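Local coordinates for protein anti-sigma-E factor ChrR (Rhodobacter sphaeroides, PDB 2Z2S) that inhibits the extracytoplasmic function sigma factor RpoE as a zinc-dependent anti-sigma factor, with a C-terminal domain required for the response to singlet oxygen, at residues H6-L11 against I168-Q173; L26-H31 against L146-V151. All blocks are in the same frame, centred on the assembly; numbering follows the deposited sequence.

Contact 1. Residues H6-L11 against I168-Q173; sequences HVSDAL and IEIADQ. With ZN (zinc ion), chain I.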
loop_
_atom_site.group_PDB
_atom_site.type_symbol
_atom_site.label_atom_id
_atom_site.label_comp_id
_atom_site.label_asym_id
_atom_site.label_seq_id
_atom_site.Cartn_x
_atom_site.Cartn_y
_atom_site.Cartn_z
ATOM N N HIS B 6 1.538 -13.227 8.740
ATOM C CA HIS B 6 1.344 -12.170 7.763
ATOM C C HIS B 6 -0.063 -11.893 7.284
ATOM O O HIS B 6 -1.027 -12.502 7.745
ATOM C CB HIS B 6 2.248 -12.473 6.582
ATOM C CG HIS B 6 3.661 -12.743 6.991
ATOM N ND1 HIS B 6 4.514 -11.749 7.420
ATOM C CD2 HIS B 6 4.347 -13.904 7.111
ATOM C CE1 HIS B 6 5.665 -12.285 7.790
ATOM N NE2 HIS B 6 5.587 -13.591 7.614
ATOM N N VAL B 7 -0.176 -10.946 6.365
ATOM C CA VAL B 7 -1.466 -10.586 5.823
ATOM C C VAL B 7 -1.767 -11.582 4.723
ATOM O O VAL B 7 -0.907 -11.864 3.890
ATOM C CB VAL B 7 -1.449 -9.164 5.247
ATOM C CG1 VAL B 7 -2.803 -8.814 4.697
ATOM C CG2 VAL B 7 -1.076 -8.199 6.301
ATOM N N SER B 8 -2.981 -12.130 4.734
ATOM C CA SER B 8 -3.386 -13.116 3.735
ATOM C C SER B 8 -3.265 -12.544 2.338
ATOM O O SER B 8 -3.338 -11.337 2.150
ATOM C CB SER B 8 -4.822 -13.557 3.983
ATOM O OG SER B 8 -5.712 -12.467 3.843
ATOM N N ASP B 9 -3.069 -13.419 1.358
ATOM C CA ASP B 9 -2.933 -12.982 -0.018
ATOM C C ASP B 9 -4.161 -12.226 -0.477
ATOM O O ASP B 9 -4.044 -11.285 -1.258
ATOM C CB ASP B 9 -2.676 -14.173 -0.946
ATOM C CG ASP B 9 -1.306 -14.812 -0.717
ATOM O OD1 ASP B 9 -0.349 -14.058 -0.433
ATOM O OD2 ASP B 9 -1.183 -16.058 -0.842
ATOM N N ALA B 10 -5.331 -12.635 0.022
ATOM C CA ALA B 10 -6.599 -12.003 -0.342
ATOM C C ALA B 10 -6.696 -10.581 0.215
ATOM O O ALA B 10 -7.282 -9.688 -0.401
ATOM C CB ALA B 10 -7.734 -12.832 0.144
ATOM N N LEU B 11 -6.123 -10.355 1.381
ATOM C CA LEU B 11 -6.153 -9.013 1.928
ATOM C C LEU B 11 -5.110 -8.129 1.231
ATOM O O LEU B 11 -5.295 -6.915 1.095
ATOM C CB LEU B 11 -5.885 -9.045 3.428
ATOM C CG LEU B 11 -7.072 -9.329 4.334
ATOM C CD1 LEU B 11 -6.660 -9.089 5.773
ATOM C CD2 LEU B 11 -8.209 -8.425 3.949
ATOM N N ILE B 168 0.518 -10.372 12.715
ATOM C CA ILE B 168 -0.873 -10.044 12.506
ATOM C C ILE B 168 -1.762 -11.283 12.471
ATOM O O ILE B 168 -1.424 -12.281 11.843
ATOM C CB ILE B 168 -1.046 -9.239 11.214
ATOM C CG1 ILE B 168 -2.490 -8.769 11.088
ATOM C CG2 ILE B 168 -0.662 -10.081 10.030
ATOM C CD1 ILE B 168 -2.731 -7.857 9.925
ATOM N N GLU B 169 -2.898 -11.201 13.160
ATOM C CA GLU B 169 -3.866 -12.295 13.234
ATOM C C GLU B 169 -5.104 -11.970 12.404
ATOM O O GLU B 169 -5.585 -10.839 12.421
ATOM C CB GLU B 169 -4.276 -12.521 14.680
ATOM C CG GLU B 169 -5.282 -13.627 14.861
ATOM C CD GLU B 169 -5.717 -13.764 16.307
ATOM O OE1 GLU B 169 -6.576 -14.626 16.602
ATOM O OE2 GLU B 169 -5.199 -13.000 17.153
ATOM N N ILE B 170 -5.621 -12.958 11.684
ATOM C CA ILE B 170 -6.791 -12.750 10.843
ATOM C C ILE B 170 -7.938 -13.666 11.250
ATOM O O ILE B 170 -8.110 -14.748 10.681
ATOM C CB ILE B 170 -6.489 -13.021 9.341
ATOM C CG1 ILE B 170 -5.327 -12.158 8.863
ATOM C CG2 ILE B 170 -7.708 -12.685 8.491
ATOM C CD1 ILE B 170 -4.974 -12.388 7.406
ATOM N N ALA B 171 -8.727 -13.236 12.229
ATOM C CA ALA B 171 -9.860 -14.034 12.670
ATOM C C ALA B 171 -10.911 -14.110 11.569
ATOM O O ALA B 171 -11.030 -13.204 10.749
ATOM C CB ALA B 171 -10.465 -13.434 13.916
ATOM N N ASP B 172 -11.656 -15.212 11.556
ATOM C CA ASP B 172 -12.728 -15.457 10.587
ATOM C C ASP B 172 -13.937 -15.879 11.427
ATOM O O ASP B 172 -13.771 -16.332 12.562
ATOM C CB ASP B 172 -12.326 -16.578 9.619
ATOM N N GLN B 173 -15.144 -15.739 10.890
ATOM C CA GLN B 173 -16.341 -16.092 11.653
ATOM C C GLN B 173 -16.450 -17.537 12.109
ATOM O O GLN B 173 -17.220 -17.828 13.015
ATOM C CB GLN B 173 -17.574 -15.740 10.879
HETATM ZN ZN ZN I . 4.236 -9.794 7.121
#

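Contact 2. Residues L26-H31 against L146-V151; sequences LVVATH and LELTLV. With ZN (zinc ion), chain I.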
loop_
_atom_site.group_PDB
_atom_site.type_symbol
_atom_site.label_atom_id
_atom_site.label_comp_id
_atom_site.label_asym_id
_atom_site.label_seq_id
_atom_site.Cartn_x
_atom_site.Cartn_y
_atom_site.Cartn_z
ATOM N N LEU B 26 -5.591 0.479 7.327
ATOM C CA LEU B 26 -4.707 0.954 8.375
ATOM C C LEU B 26 -3.894 -0.191 9.002
ATOM O O LEU B 26 -2.699 -0.080 9.234
ATOM C CB LEU B 26 -5.531 1.674 9.445
ATOM C CG LEU B 26 -4.755 2.320 10.599
ATOM C CD1 LEU B 26 -3.556 3.084 10.044
ATOM C CD2 LEU B 26 -5.692 3.268 11.402
ATOM N N VAL B 27 -4.541 -1.306 9.274
ATOM C CA VAL B 27 -3.825 -2.403 9.880
ATOM C C VAL B 27 -2.885 -3.061 8.896
ATOM O O VAL B 27 -1.722 -3.322 9.209
ATOM C CB VAL B 27 -4.796 -3.450 10.415
ATOM C CG1 VAL B 27 -4.045 -4.650 10.907
ATOM C CG2 VAL B 27 -5.607 -2.852 11.544
ATOM N N VAL B 28 -3.391 -3.333 7.702
ATOM C CA VAL B 28 -2.579 -3.975 6.686
ATOM C C VAL B 28 -1.312 -3.178 6.395
ATOM O O VAL B 28 -0.215 -3.736 6.330
ATOM C CB VAL B 28 -3.361 -4.151 5.399
ATOM C CG1 VAL B 28 -2.460 -4.703 4.319
ATOM C CG2 VAL B 28 -4.502 -5.093 5.637
ATOM N N ALA B 29 -1.461 -1.870 6.231
ATOM C CA ALA B 29 -0.309 -1.025 5.951
ATOM C C ALA B 29 0.639 -0.846 7.140
ATOM O O ALA B 29 1.812 -0.563 6.942
ATOM C CB ALA B 29 -0.765 0.339 5.433
ATOM N N THR B 30 0.162 -1.002 8.372
ATOM C CA THR B 30 1.072 -0.843 9.493
ATOM C C THR B 30 1.913 -2.090 9.538
ATOM O O THR B 30 3.089 -2.064 9.905
ATOM C CB THR B 30 0.356 -0.662 10.841
ATOM O OG1 THR B 30 -0.407 0.552 10.822
ATOM C CG2 THR B 30 1.393 -0.531 11.959
ATOM N N HIS B 31 1.313 -3.201 9.148
ATOM C CA HIS B 31 2.074 -4.428 9.126
ATOM C C HIS B 31 3.117 -4.239 8.039
ATOM O O HIS B 31 4.299 -4.445 8.278
ATOM C CB HIS B 31 1.188 -5.624 8.792
ATOM C CG HIS B 31 1.931 -6.917 8.757
ATOM N ND1 HIS B 31 2.566 -7.440 9.863
ATOM C CD2 HIS B 31 2.160 -7.789 7.745
ATOM C CE1 HIS B 31 3.152 -8.579 9.536
ATOM N NE2 HIS B 31 2.919 -8.813 8.256
ATOM N N LEU B 146 -14.801 -9.779 9.347
ATOM C CA LEU B 146 -13.394 -10.066 9.542
ATOM C C LEU B 146 -12.695 -9.144 10.541
ATOM O O LEU B 146 -12.862 -7.933 10.502
ATOM C CB LEU B 146 -12.714 -10.004 8.172
ATOM C CG LEU B 146 -11.198 -10.057 8.031
ATOM C CD1 LEU B 146 -10.817 -11.119 7.014
ATOM C CD2 LEU B 146 -10.684 -8.689 7.598
ATOM N N GLU B 147 -11.914 -9.730 11.442
ATOM C CA GLU B 147 -11.177 -8.962 12.438
ATOM C C GLU B 147 -9.670 -9.093 12.185
ATOM O O GLU B 147 -9.169 -10.210 12.013
ATOM C CB GLU B 147 -11.519 -9.472 13.836
ATOM N N LEU B 148 -8.965 -7.957 12.148
ATOM C CA LEU B 148 -7.510 -7.919 11.950
ATOM C C LEU B 148 -6.836 -7.351 13.185
ATOM O O LEU B 148 -7.207 -6.282 13.663
ATOM C CB LEU B 148 -7.128 -7.030 10.777
ATOM C CG LEU B 148 -7.507 -7.470 9.369
ATOM C CD1 LEU B 148 -6.853 -6.518 8.383
ATOM C CD2 LEU B 148 -7.045 -8.911 9.116
ATOM N N THR B 149 -5.829 -8.049 13.692
ATOM C CA THR B 149 -5.128 -7.581 14.880
ATOM C C THR B 149 -3.629 -7.550 14.620
ATOM O O THR B 149 -3.069 -8.484 14.046
ATOM C CB THR B 149 -5.416 -8.510 16.092
ATOM O OG1 THR B 149 -6.828 -8.730 16.198
ATOM C CG2 THR B 149 -4.923 -7.885 17.394
ATOM N N LEU B 150 -2.983 -6.471 15.042
ATOM C CA LEU B 150 -1.544 -6.328 14.862
ATOM C C LEU B 150 -0.917 -5.962 16.188
ATOM O O LEU B 150 -1.248 -4.937 16.764
ATOM C CB LEU B 150 -1.237 -5.239 13.830
ATOM C CG LEU B 150 0.193 -4.708 13.645
ATOM C CD1 LEU B 150 1.178 -5.805 13.256
ATOM C CD2 LEU B 150 0.148 -3.651 12.562
ATOM N N VAL B 151 -0.022 -6.815 16.672
ATOM C CA VAL B 151 0.653 -6.575 17.935
ATOM C C VAL B 151 1.743 -5.532 17.722
ATOM O O VAL B 151 2.584 -5.674 16.833
ATOM C CB VAL B 151 1.296 -7.863 18.456
ATOM C CG1 VAL B 151 1.892 -7.638 19.837
ATOM C CG2 VAL B 151 0.264 -8.961 18.497
HETATM ZN ZN ZN I . 4.236 -9.794 7.121
#

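Contact 1. Residues H6-L11 against I168-Q173
Ile168 and Ile170, on the same face of strand 168-171, lay their methyl groups against the chain that leads into helix 9-17. The branch methyl CG2 of Ile168 meets main chain at the carbonyl group of His6, while its other arm, CG1 standing anti to the backbone N (chi1 -174°), carries CD1 to 4.0 Å from Val7 CG2. Ile170 works through its end methyl alone: CD1 sits 3.6 Å from Ser8 CB. The same methyl meets Leu11 CD1 tip to tip at 4.0 Å. The contact is apolar packing of the outermost strand of the cupin-like sheet on the N-terminal zinc-binding anti-sigma domain. Behind it, Ser8 is the N-cap of helix 9-17, its OG accepting from Leu11 N at 3.3 Å, which ties together two residues that Ile170 touches. His6 sets its CB away from the strand, and its ring binds zinc through ND1 at 2.0 Å; His31, Cys35 and Cys38 complete the site. The backbone of His5 hydrogen-bonds to that of Ile168, and Val28 and His31 of helix 22-32 pack on Val7.

Contact 2. Residues L26-H31 against L146-V151
With chi1 at 169°, Leu150 holds CG anti to the backbone N and spreads its two methyls between neighbouring helix residues: CD2 lies against Thr30 CG2, and CD1 comes to the edge of the His31 imidazole, near the ring plane, 4.0 Å from ND1. Val27 CG1, likewise anti to N (chi1 174°), lies 3.9 Å from Leu148 CB and also touches Leu150 CB, bridging the two leucines. Val28, whose CB points away from the strand, still brings CG2 to 3.9 Å from Leu148 CD1. Helix 22-32 of the anti-sigma domain thus packs on strand 147-151 of the cupin-like sheet; the axes of segments 26-31 and 147-151 approach to 8.6 Å. Thr30 OG1 donates to Leu26 O at 2.9 Å, approaching from the opposite face of that carbonyl to Thr30 N, so its hydroxyl is satisfied within the helix and CG2 is left for the leucine. A serine here keeps the hydroxyl but would probably leave a gap beside Leu150 CD2. His31 NE2 binds zinc at 2.0 Å, and ND1 has a weak hydrogen bond to Gly166 O. With no hydrogen bond between the segments, their hold on each other rests on hydrophobic fit, with Leu150 also lying at the edge of a zinc-binding ring.

How the contacts relate
Both contacts join the anti-sigma domain to one face of the cupin-like sheet, on its adjacent antiparallel strands 147-151 and 168-171, and both reach the same zinc, each through one histidine. Contact 2 is the core of the pair: all its touching residues are buried, and four helix residues meet two leucines, mostly side chain to side chain. Contact 1 is partly buried and lies at the outermost strand of the sheet, where isoleucine methyls rest largely on backbone and on a helix start. They are continuous: Glu169 N probably hydrogen-bonds to Thr149 O at 2.9 Å, and Leu11 packs on Leu148. Along the chain, contact 2 is nested inside the loop closed by contact 1.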